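Local coordinates for periplasmic binding protein (Sulfurospirillum deleyianum, PDB 4PAG) that probably captures a solute in the periplasm for an ABC transporter and here holds a bound histidine, at residues A176-G181 and N234-Y238; F219-I223 and K246-L250; Y238-F242 and K256-L260; R170-A176 and P227-Q233. All blocks are in the same frame, centred on the assembly; numbering follows the deposited sequence.

Contact 1. Residues A176-G181 and N234-Y238; sequences AEGDFG and NPTFY. With HIS (histidine), chain E.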
# COMPACT_ATOMS: atom_id res chain seq x y z
N ALA A 176 -10.61 11.25 2.23
CA ALA A 176 -11.57 11.18 3.33
C ALA A 176 -11.44 9.86 4.06
O ALA A 176 -11.75 8.81 3.52
CB ALA A 176 -12.99 11.36 2.82
N GLU A 177 -10.97 9.93 5.30
CA GLU A 177 -10.77 8.75 6.11
C GLU A 177 -11.74 8.73 7.28
O GLU A 177 -12.38 9.75 7.58
CB GLU A 177 -9.33 8.72 6.62
CG GLU A 177 -8.31 8.55 5.51
CD GLU A 177 -6.90 8.54 6.06
OE1 GLU A 177 -6.47 9.61 6.55
OE2 GLU A 177 -6.24 7.46 6.02
N GLY A 178 -11.88 7.57 7.90
CA GLY A 178 -12.78 7.38 9.02
C GLY A 178 -14.24 7.25 8.61
O GLY A 178 -14.61 7.47 7.46
N ASP A 179 -15.07 6.91 9.59
CA ASP A 179 -16.48 6.64 9.33
C ASP A 179 -17.27 7.88 8.96
O ASP A 179 -18.35 7.77 8.41
CB ASP A 179 -17.11 5.97 10.55
CG ASP A 179 -16.52 4.60 10.83
OD1 ASP A 179 -16.08 3.93 9.86
OD2 ASP A 179 -16.50 4.20 12.02
N PHE A 180 -16.73 9.05 9.27
CA PHE A 180 -17.46 10.30 9.06
C PHE A 180 -16.76 11.23 8.09
O PHE A 180 -17.18 12.37 7.91
CB PHE A 180 -17.69 10.98 10.41
CG PHE A 180 -18.27 10.07 11.46
CD1 PHE A 180 -19.65 9.87 11.54
CD2 PHE A 180 -17.45 9.41 12.36
CE1 PHE A 180 -20.18 9.03 12.51
CE2 PHE A 180 -17.98 8.56 13.32
CZ PHE A 180 -19.35 8.37 13.40
N GLY A 181 -15.68 10.75 7.46
CA GLY A 181 -14.94 11.53 6.49
C GLY A 181 -14.14 12.68 7.07
O GLY A 181 -13.63 13.51 6.32
N ASN A 234 -13.58 4.48 3.74
CA ASN A 234 -14.59 3.70 4.47
C ASN A 234 -15.94 3.63 3.74
O ASN A 234 -16.52 4.65 3.37
CB ASN A 234 -14.74 4.25 5.90
CG ASN A 234 -13.50 3.98 6.77
OD1 ASN A 234 -12.42 3.67 6.26
ND2 ASN A 234 -13.66 4.09 8.09
N PRO A 235 -16.43 2.40 3.51
CA PRO A 235 -17.69 2.28 2.77
C PRO A 235 -18.89 2.94 3.47
O PRO A 235 -19.79 3.40 2.78
CB PRO A 235 -17.90 0.77 2.64
CG PRO A 235 -17.03 0.16 3.68
CD PRO A 235 -15.87 1.09 3.86
N THR A 236 -18.89 3.01 4.81
CA THR A 236 -20.00 3.69 5.51
C THR A 236 -20.02 5.18 5.17
O THR A 236 -21.09 5.77 4.98
CB THR A 236 -19.99 3.53 7.06
OG1 THR A 236 -18.94 4.32 7.65
CG2 THR A 236 -19.84 2.09 7.47
N PHE A 237 -18.85 5.80 5.09
CA PHE A 237 -18.81 7.20 4.71
C PHE A 237 -19.23 7.40 3.25
O PHE A 237 -19.93 8.36 2.92
CB PHE A 237 -17.44 7.83 4.95
CG PHE A 237 -17.43 9.27 4.59
CD1 PHE A 237 -18.28 10.15 5.26
CD2 PHE A 237 -16.67 9.75 3.54
CE1 PHE A 237 -18.33 11.48 4.92
CE2 PHE A 237 -16.72 11.09 3.19
CZ PHE A 237 -17.55 11.95 3.88
N TYR A 238 -18.80 6.50 2.38
CA TYR A 238 -19.17 6.60 0.97
C TYR A 238 -20.69 6.63 0.77
O TYR A 238 -21.20 7.39 -0.05
CB TYR A 238 -18.52 5.47 0.18
CG TYR A 238 -18.87 5.47 -1.28
CD1 TYR A 238 -18.22 6.31 -2.18
CD2 TYR A 238 -19.86 4.63 -1.76
CE1 TYR A 238 -18.54 6.30 -3.52
CE2 TYR A 238 -20.20 4.63 -3.10
CZ TYR A 238 -19.53 5.47 -3.98
OH TYR A 238 -19.89 5.44 -5.31
N HIS E . -17.23 -1.59 -1.75
CA HIS E . -15.85 -1.97 -1.36
C HIS E . -15.64 -1.78 0.14
O HIS E . -14.99 -0.85 0.63
CB HIS E . -14.82 -1.18 -2.15
CG HIS E . -15.09 -1.14 -3.62
ND1 HIS E . -14.71 -0.08 -4.42
CD2 HIS E . -15.71 -2.02 -4.44
CE1 HIS E . -15.08 -0.32 -5.67
NE2 HIS E . -15.69 -1.49 -5.70
OXT HIS E . -16.16 -2.59 0.89
O HOH W 1 -13.74 7.23 4.77
O HOH W 2 -10.41 5.42 6.88
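Phe237 lays its ring against the turn at 178-181, reaching there from the first turn of helix 235-243. Its CG stands anti to the backbone N (chi1 -178°), which swings the ring off the helix toward the loop. CB starts among carbonyl oxygens, 3.6 Å from Asp179 O. CG and CD1 pass close to the Gly181 amide, CD1 lying 3.5 Å from Gly181 N. CE1 then meets Phe180 O at 3.3 Å, while CE2, on the far side of the ring, touches Ala176 CB at 3.8 Å. Over the ring centre sits Gly181 CA, 3.5 Å from the centroid and almost on the normal, a CH-pi contact. A side chain on Gly181 would point into this ring, and its phi is positive; both suit glycine. Gly178 to Gly181 form a type I turn.

Asn234, one residue before the helix, ties down the start of that turn. Its ND2 donates to Asp179 OD1 at 3.0 Å, arriving 43° out of the carboxylate plane; the same oxygen also takes a salt bridge from Lys52. Asn234 OD1, the other branch of the amide, accepts from a water that in turn accepts from Gly178 N. A second water receives the Asn234 N-H and donates to Ala176 O and Gly178 O. The next residue, Pro235, has CG 3.8 Å from O of the bound histidine. The chemistry is thus divided: the Phe237 face packs flat against Gly181 CA, the amide holds a carboxylate shared with Lys52, and two waters satisfy backbone N-H and C=O groups that do not meet directly.

Contact 2. Residues F219-I223 and K246-L250; sequences FEQII and KWAVL
The CA atoms of Phe219 and Trp247 stand 8.7 Å apart, and the backbones close to 6.5 Å between the CA atoms of Ile223 and Leu250, where helix 219-225 nears the end of the 3-10 turn at 246-249. Phe219 carries most of the contact. With CG anti to the backbone N (chi1 175°), its ring reaches across to the 3-10 turn and puts its CD1-CE1 edge onto the face of the Trp247 six-membered ring, a T-shaped pair with planes at 71° and centroids 4.8 Å apart. Lys246 covers one Phe219 face: its extended chain slides past the ring in the opposite direction, setting CE over the centre at 4.0 Å from the centroid and NZ a little to the side, at cation-pi distance. The opposite face carries Ile223 CG1, toward the rim.

These residues join two connecting pieces of one alpha/beta domain, the helix that leads into strand 229-232 and the link between helices 235-243 and 251-254. Trp247 also meets Phe237 edge-to-face, so its indole ties this contact to helix 235-243. Cutting Phe219 back to an alanine is likely to leave the Trp247 face without the ring edge set on it and the Lys246 ammonium without its pi surface.

Further along, Ile223 crosses Val249 at about a right angle, CD1 to CG1 at 3.8 Å. Leu250 divides its two methyls: CD1 lies 4.1 Å from Ile222 CG2, and CD2 rests 3.9 Å from Ile223 CA, against the helix backbone itself.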
# COMPACT_ATOMS: atom_id res chain seq x y z
N PHE A 219 -15.94 19.53 9.13
CA PHE A 219 -16.78 19.65 7.93
C PHE A 219 -16.59 21.03 7.30
O PHE A 219 -16.46 21.16 6.08
CB PHE A 219 -18.24 19.39 8.30
CG PHE A 219 -19.20 19.59 7.16
CD1 PHE A 219 -19.11 18.82 6.01
CD2 PHE A 219 -20.21 20.54 7.25
CE1 PHE A 219 -19.99 19.01 4.96
CE2 PHE A 219 -21.10 20.73 6.20
CZ PHE A 219 -20.98 19.96 5.06
N GLU A 220 -16.51 22.06 8.14
CA GLU A 220 -16.40 23.43 7.69
C GLU A 220 -15.08 23.66 6.93
O GLU A 220 -15.04 24.37 5.92
CB GLU A 220 -16.56 24.38 8.88
CG GLU A 220 -17.98 24.41 9.47
CD GLU A 220 -18.45 23.12 10.17
OE1 GLU A 220 -17.63 22.36 10.76
OE2 GLU A 220 -19.69 22.85 10.13
N GLN A 221 -14.02 23.00 7.39
CA GLN A 221 -12.72 23.04 6.73
C GLN A 221 -12.72 22.36 5.35
O GLN A 221 -12.09 22.83 4.41
CB GLN A 221 -11.67 22.38 7.62
CG GLN A 221 -10.25 22.55 7.09
CD GLN A 221 -9.85 24.00 7.04
OE1 GLN A 221 -9.87 24.68 8.05
NE2 GLN A 221 -9.51 24.49 5.85
N ILE A 222 -13.43 21.24 5.25
CA ILE A 222 -13.54 20.52 3.97
C ILE A 222 -14.26 21.39 2.93
O ILE A 222 -13.84 21.46 1.78
CB ILE A 222 -14.26 19.17 4.14
CG1 ILE A 222 -13.44 18.25 5.05
CG2 ILE A 222 -14.49 18.51 2.78
CD1 ILE A 222 -14.21 17.08 5.63
N ILE A 223 -15.32 22.06 3.36
CA ILE A 223 -16.00 23.04 2.49
C ILE A 223 -15.02 24.09 1.99
O ILE A 223 -15.01 24.41 0.80
CB ILE A 223 -17.18 23.72 3.21
CG1 ILE A 223 -18.30 22.71 3.47
CG2 ILE A 223 -17.71 24.89 2.38
CD1 ILE A 223 -19.42 23.26 4.32
N LYS A 246 -26.30 17.59 3.85
CA LYS A 246 -25.30 18.64 4.08
C LYS A 246 -24.06 18.50 3.19
O LYS A 246 -23.42 19.49 2.86
CB LYS A 246 -24.86 18.65 5.54
CG LYS A 246 -23.87 17.55 5.89
CD LYS A 246 -23.63 17.51 7.38
CE LYS A 246 -22.29 16.88 7.71
NZ LYS A 246 -21.93 17.26 9.10
N TRP A 247 -23.73 17.28 2.77
CA TRP A 247 -22.56 17.08 1.91
C TRP A 247 -22.79 17.56 0.47
O TRP A 247 -21.84 17.73 -0.27
CB TRP A 247 -22.13 15.62 1.91
CG TRP A 247 -21.66 15.19 3.24
CD1 TRP A 247 -22.40 14.60 4.22
CD2 TRP A 247 -20.34 15.34 3.77
NE1 TRP A 247 -21.63 14.35 5.32
CE2 TRP A 247 -20.36 14.80 5.07
CE3 TRP A 247 -19.15 15.87 3.27
CZ2 TRP A 247 -19.24 14.78 5.89
CZ3 TRP A 247 -18.03 15.84 4.08
CH2 TRP A 247 -18.08 15.29 5.37
N ALA A 248 -24.04 17.78 0.09
CA ALA A 248 -24.35 18.28 -1.25
C ALA A 248 -23.85 19.71 -1.50
O ALA A 248 -23.88 20.17 -2.63
CB ALA A 248 -25.86 18.20 -1.49
N VAL A 249 -23.42 20.41 -0.45
CA VAL A 249 -22.74 21.70 -0.64
C VAL A 249 -21.45 21.57 -1.47
O VAL A 249 -21.04 22.52 -2.13
CB VAL A 249 -22.44 22.39 0.71
CG1 VAL A 249 -21.45 21.60 1.56
CG2 VAL A 249 -21.90 23.78 0.48
N LEU A 250 -20.83 20.40 -1.43
CA LEU A 250 -19.55 20.19 -2.11
C LEU A 250 -19.74 19.93 -3.60
O LEU A 250 -20.55 19.08 -3.99
CB LEU A 250 -18.83 19.01 -1.48
CG LEU A 250 -18.42 19.15 -0.01
CD1 LEU A 250 -17.82 17.85 0.49
CD2 LEU A 250 -17.43 20.29 0.19

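Contact 3. Residues Y238-F242 and K256-L260; sequences YKTVF and KKVYL. With HIS (histidine), chain E.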
# COMPACT_ATOMS: atom_id res chain seq x y z
N TYR A 238 -18.80 6.50 2.38
CA TYR A 238 -19.17 6.60 0.97
C TYR A 238 -20.69 6.63 0.77
O TYR A 238 -21.20 7.39 -0.05
CB TYR A 238 -18.52 5.47 0.18
CG TYR A 238 -18.87 5.47 -1.28
CD1 TYR A 238 -18.22 6.31 -2.18
CD2 TYR A 238 -19.86 4.63 -1.76
CE1 TYR A 238 -18.54 6.30 -3.52
CE2 TYR A 238 -20.20 4.63 -3.10
CZ TYR A 238 -19.53 5.47 -3.98
OH TYR A 238 -19.89 5.44 -5.31
N LYS A 239 -21.41 5.81 1.54
CA LYS A 239 -22.89 5.88 1.54
C LYS A 239 -23.40 7.18 2.15
O LYS A 239 -24.25 7.85 1.58
CB LYS A 239 -23.49 4.70 2.33
CG LYS A 239 -23.24 3.31 1.78
CD LYS A 239 -23.54 3.19 0.30
CE LYS A 239 -24.32 1.92 -0.03
NZ LYS A 239 -25.79 2.17 0.08
N THR A 240 -22.86 7.53 3.31
CA THR A 240 -23.28 8.73 4.03
C THR A 240 -23.18 10.00 3.19
O THR A 240 -24.10 10.82 3.18
CB THR A 240 -22.44 8.91 5.31
OG1 THR A 240 -22.80 7.89 6.25
CG2 THR A 240 -22.67 10.27 5.95
N VAL A 241 -22.06 10.15 2.47
CA VAL A 241 -21.78 11.39 1.74
C VAL A 241 -22.78 11.65 0.61
O VAL A 241 -22.98 12.79 0.20
CB VAL A 241 -20.30 11.42 1.23
CG1 VAL A 241 -20.10 10.51 0.04
CG2 VAL A 241 -19.87 12.84 0.87
N PHE A 242 -23.43 10.59 0.12
CA PHE A 242 -24.51 10.72 -0.88
C PHE A 242 -25.92 10.66 -0.29
O PHE A 242 -26.89 11.02 -0.97
CB PHE A 242 -24.35 9.67 -1.97
CG PHE A 242 -23.23 9.97 -2.92
CD1 PHE A 242 -23.32 11.04 -3.79
CD2 PHE A 242 -22.08 9.19 -2.92
CE1 PHE A 242 -22.28 11.32 -4.66
CE2 PHE A 242 -21.04 9.46 -3.79
CZ PHE A 242 -21.14 10.54 -4.66
N LYS A 256 -20.53 13.97 -8.50
CA LYS A 256 -20.35 12.54 -8.23
C LYS A 256 -18.89 12.09 -8.42
O LYS A 256 -18.62 10.96 -8.79
CB LYS A 256 -21.29 11.70 -9.10
CG LYS A 256 -22.75 12.14 -9.00
CD LYS A 256 -23.56 11.56 -10.15
CE LYS A 256 -25.05 11.53 -9.84
NZ LYS A 256 -25.61 12.89 -9.59
N LYS A 257 -17.96 12.99 -8.14
CA LYS A 257 -16.53 12.69 -8.22
C LYS A 257 -16.02 12.30 -6.83
O LYS A 257 -15.14 12.95 -6.24
CB LYS A 257 -15.78 13.88 -8.83
CG LYS A 257 -16.08 14.05 -10.32
CD LYS A 257 -15.71 15.42 -10.85
CE LYS A 257 -14.22 15.59 -11.04
NZ LYS A 257 -13.73 14.91 -12.27
N VAL A 258 -16.61 11.22 -6.32
CA VAL A 258 -16.32 10.65 -5.01
C VAL A 258 -16.14 9.15 -5.25
O VAL A 258 -17.04 8.52 -5.79
CB VAL A 258 -17.48 10.88 -4.03
CG1 VAL A 258 -17.19 10.25 -2.67
CG2 VAL A 258 -17.82 12.36 -3.89
N TYR A 259 -15.00 8.59 -4.86
CA TYR A 259 -14.66 7.21 -5.23
C TYR A 259 -14.14 6.42 -4.05
O TYR A 259 -13.31 6.91 -3.28
CB TYR A 259 -13.64 7.19 -6.38
CG TYR A 259 -14.08 8.04 -7.57
CD1 TYR A 259 -15.05 7.58 -8.45
CD2 TYR A 259 -13.57 9.32 -7.77
CE1 TYR A 259 -15.50 8.37 -9.50
CE2 TYR A 259 -13.99 10.11 -8.83
CZ TYR A 259 -14.95 9.62 -9.70
OH TYR A 259 -15.38 10.39 -10.75
N LEU A 260 -14.65 5.19 -3.92
CA LEU A 260 -14.30 4.30 -2.82
C LEU A 260 -13.08 3.47 -3.22
O LEU A 260 -13.07 2.83 -4.26
CB LEU A 260 -15.48 3.40 -2.48
CG LEU A 260 -15.39 2.44 -1.30
CD1 LEU A 260 -15.23 3.19 0.02
CD2 LEU A 260 -16.63 1.55 -1.26
N HIS E . -17.23 -1.59 -1.75
CA HIS E . -15.85 -1.97 -1.36
C HIS E . -15.64 -1.78 0.14
O HIS E . -14.99 -0.85 0.63
CB HIS E . -14.82 -1.18 -2.15
CG HIS E . -15.09 -1.14 -3.62
ND1 HIS E . -14.71 -0.08 -4.42
CD2 HIS E . -15.71 -2.02 -4.44
CE1 HIS E . -15.08 -0.32 -5.67
NE2 HIS E . -15.69 -1.49 -5.70
OXT HIS E . -16.16 -2.59 0.89
O HOH W 3 -18.24 6.18 -7.14
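Tyr238 OH shares a water with Val258 O: it lies 2.6 Å from the hydroxyl and donates to the carbonyl, bridging helix 235-243 to strand 258-260. The same carbonyl oxygen sits at the edge of the Tyr238 ring, near its plane, 3.5 Å from CE1. Leu260 CB covers one face of that ring, toward the rim, in a CH-pi contact.

From the next turn Phe242 comes from the opposite direction to Val258 and brings CZ to 3.7 Å from Val258 CB. A chi1 of 179° swings Val258 CG1 away from the backbone N and over to Val241 CG1, 4.0 Å off. CG and CD2 of Leu260 turn to the ligand, while CD1 also touches Tyr238 CB: CD2 lies 3.2 Å from N of the bound histidine, and Leu260 O accepts a weak bond from the ligand ND1. One leucine packs on the tyrosine and lines the pocket, where Lys263 NZ also binds the ligand.

Segments 238-242 and 258-260 run nearly antiparallel (158°), their axes 9.7 Å apart at closest. The helix covers the Val258 and Leu260 side of this outermost strand, whereas Tyr259, pointing away, packs against helix 277-288; strand 229-232 is the neighbour within the sheet.

Contact 4. Residues R170-A176 and P227-Q233; sequences RTKVYYA and PEVIIVQ
Tyr175 and Gln233 meet through flat groups set almost perpendicular, the ring and amide planes 87° apart. The amide nitrogen lies at the ring's edge, near its plane, and Gln233 NE2 donates to Tyr175 OH at 3.0 Å along a nearly straight line (177°), with the hydroxyl oxygen in the amide plane. That hydroxyl is also bonded to Asp270 OD2, and Gln233 OE1 to Asn267 ND2, giving the hydroxyl two partners and holding the amide through both its nitrogen and its oxygen. Tyr174, on the other side of the sheet, has Ile230 CG2 at its ring edge, packs its CB on Pro227 CB at 3.7 Å, and sends its OH to Gly181 O. A phenylalanine in place of Tyr175 would probably leave the Gln233 amide and the Asp270 carboxylate without their shared hydroxyl partner.

Between the strands runs a ladder of backbone bonds, from Val229 N to Lys172 O through to Gln233 N to Ala176 O. Lys172 O also accepts from Glu228 N. Before the ladder, Glu228 sets CG beside its own backbone N (chi1 -62°) and stretches out from there, so that OE2 takes the Lys172 N-H at 2.8 Å, from above the carboxylate plane. A water links the same OE2 to Arg170 O.

Val173 CG2 lies 3.8 Å from Ile231 CG1 on the Tyr175 face, and Ala176 CB lies 3.9 Å from Ile230 CG2 on the Tyr174 face. The two parallel strands are the central pair of a four-stranded sheet with helices packed on it, the alpha/beta architecture of a periplasmic binding protein lobe.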
# COMPACT_ATOMS: atom_id res chain seq x y z
N ARG A 170 -3.40 20.95 -11.68
CA ARG A 170 -3.48 19.72 -10.89
C ARG A 170 -4.79 19.65 -10.12
O ARG A 170 -5.21 20.62 -9.50
CB ARG A 170 -2.30 19.62 -9.91
CG ARG A 170 -0.93 19.58 -10.58
CD ARG A 170 -0.60 18.21 -11.10
NE ARG A 170 0.63 18.15 -11.89
CZ ARG A 170 1.82 17.73 -11.44
NH1 ARG A 170 1.98 17.33 -10.19
NH2 ARG A 170 2.85 17.70 -12.27
N THR A 171 -5.42 18.48 -10.15
CA THR A 171 -6.74 18.29 -9.55
C THR A 171 -6.67 18.34 -8.02
O THR A 171 -5.91 17.59 -7.42
CB THR A 171 -7.33 16.94 -10.00
OG1 THR A 171 -7.41 16.92 -11.43
CG2 THR A 171 -8.72 16.68 -9.41
N LYS A 172 -7.46 19.21 -7.39
CA LYS A 172 -7.55 19.24 -5.93
C LYS A 172 -8.28 18.01 -5.42
O LYS A 172 -9.38 17.69 -5.88
CB LYS A 172 -8.25 20.51 -5.45
CG LYS A 172 -7.47 21.79 -5.75
CD LYS A 172 -8.36 23.02 -5.64
CE LYS A 172 -8.82 23.29 -4.22
NZ LYS A 172 -9.93 24.30 -4.19
N VAL A 173 -7.67 17.31 -4.46
CA VAL A 173 -8.23 16.08 -3.93
C VAL A 173 -8.21 16.07 -2.40
O VAL A 173 -7.24 16.50 -1.76
CB VAL A 173 -7.54 14.83 -4.55
CG1 VAL A 173 -6.03 14.84 -4.34
CG2 VAL A 173 -8.13 13.54 -3.99
N TYR A 174 -9.31 15.60 -1.81
CA TYR A 174 -9.43 15.38 -0.39
C TYR A 174 -9.49 13.88 -0.13
O TYR A 174 -10.30 13.17 -0.72
CB TYR A 174 -10.69 16.05 0.16
CG TYR A 174 -10.92 15.79 1.63
CD1 TYR A 174 -10.03 16.27 2.58
CD2 TYR A 174 -12.00 15.04 2.07
CE1 TYR A 174 -10.21 16.02 3.93
CE2 TYR A 174 -12.20 14.78 3.42
CZ TYR A 174 -11.30 15.28 4.34
OH TYR A 174 -11.47 15.05 5.68
N TYR A 175 -8.61 13.40 0.74
CA TYR A 175 -8.59 12.00 1.13
C TYR A 175 -9.43 11.84 2.38
O TYR A 175 -9.03 12.27 3.46
CB TYR A 175 -7.14 11.56 1.37
CG TYR A 175 -6.93 10.11 1.74
CD1 TYR A 175 -7.77 9.10 1.28
CD2 TYR A 175 -5.85 9.74 2.54
CE1 TYR A 175 -7.55 7.77 1.61
CE2 TYR A 175 -5.62 8.43 2.88
CZ TYR A 175 -6.47 7.44 2.42
OH TYR A 175 -6.23 6.13 2.79
N ALA A 176 -10.61 11.25 2.23
CA ALA A 176 -11.57 11.18 3.33
C ALA A 176 -11.44 9.86 4.06
O ALA A 176 -11.75 8.81 3.52
CB ALA A 176 -12.99 11.36 2.82
N PRO A 227 -12.58 20.53 -2.57
CA PRO A 227 -11.90 19.58 -3.45
C PRO A 227 -12.69 19.31 -4.73
O PRO A 227 -13.92 19.41 -4.74
CB PRO A 227 -11.80 18.31 -2.60
CG PRO A 227 -12.99 18.40 -1.69
CD PRO A 227 -13.10 19.87 -1.36
N GLU A 228 -11.98 18.98 -5.80
CA GLU A 228 -12.61 18.60 -7.06
C GLU A 228 -12.95 17.11 -7.06
O GLU A 228 -13.96 16.70 -7.64
CB GLU A 228 -11.70 18.94 -8.23
CG GLU A 228 -11.42 20.42 -8.35
CD GLU A 228 -10.26 20.73 -9.28
OE1 GLU A 228 -10.50 20.75 -10.51
OE2 GLU A 228 -9.13 20.96 -8.79
N VAL A 229 -12.10 16.32 -6.41
CA VAL A 229 -12.32 14.89 -6.26
C VAL A 229 -12.15 14.49 -4.79
O VAL A 229 -11.29 15.01 -4.08
CB VAL A 229 -11.34 14.08 -7.13
CG1 VAL A 229 -11.41 12.59 -6.81
CG2 VAL A 229 -11.63 14.28 -8.62
N ILE A 230 -12.99 13.56 -4.34
CA ILE A 230 -12.86 13.00 -3.01
C ILE A 230 -12.60 11.50 -3.11
O ILE A 230 -13.35 10.76 -3.75
CB ILE A 230 -14.09 13.28 -2.12
CG1 ILE A 230 -14.24 14.79 -1.89
CG2 ILE A 230 -13.95 12.53 -0.80
CD1 ILE A 230 -15.57 15.20 -1.28
N ILE A 231 -11.52 11.06 -2.49
CA ILE A 231 -11.17 9.64 -2.42
C ILE A 231 -11.50 9.16 -1.01
O ILE A 231 -11.00 9.72 -0.03
CB ILE A 231 -9.68 9.42 -2.73
CG1 ILE A 231 -9.31 9.94 -4.13
CG2 ILE A 231 -9.30 7.95 -2.60
CD1 ILE A 231 -10.06 9.29 -5.28
N VAL A 232 -12.31 8.11 -0.93
CA VAL A 232 -12.91 7.63 0.32
C VAL A 232 -12.42 6.23 0.68
O VAL A 232 -12.41 5.32 -0.15
CB VAL A 232 -14.45 7.58 0.17
CG1 VAL A 232 -15.09 6.99 1.42
CG2 VAL A 232 -15.01 8.98 -0.14
N GLN A 233 -12.03 6.04 1.94
CA GLN A 233 -11.55 4.73 2.40
C GLN A 233 -12.72 3.89 2.93
O GLN A 233 -12.86 2.72 2.58
CB GLN A 233 -10.47 4.96 3.46
CG GLN A 233 -9.31 3.98 3.56
CD GLN A 233 -8.87 3.31 2.26
OE1 GLN A 233 -9.48 2.35 1.85
NE2 GLN A 233 -7.77 3.76 1.68
O HOH W 4 -7.44 22.60 -10.52

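Overall arrangement
Contact 4 is the buried core, two parallel strands joined by a ladder of backbone bonds; the other three are partly buried and rely mainly on side chains. Contact 3 extends the same sheet to its outer strand, 258-260, with backbone bonds joining that strand to 229-232. Contacts 1 and 3 share helix 235-243 and Tyr238, and both touch the bound histidine, though contact 1 mixes waters and an amide with aromatic packing while contact 3 is largely apolar. Contacts 2 and 3 have no direct hydrogen bond between their segments, though a water bridges contact 3; contact 2, farthest from the chain's centre, reaches contact 1 through Trp247 on Phe237 and contact 4 through Ile222 and Leu250.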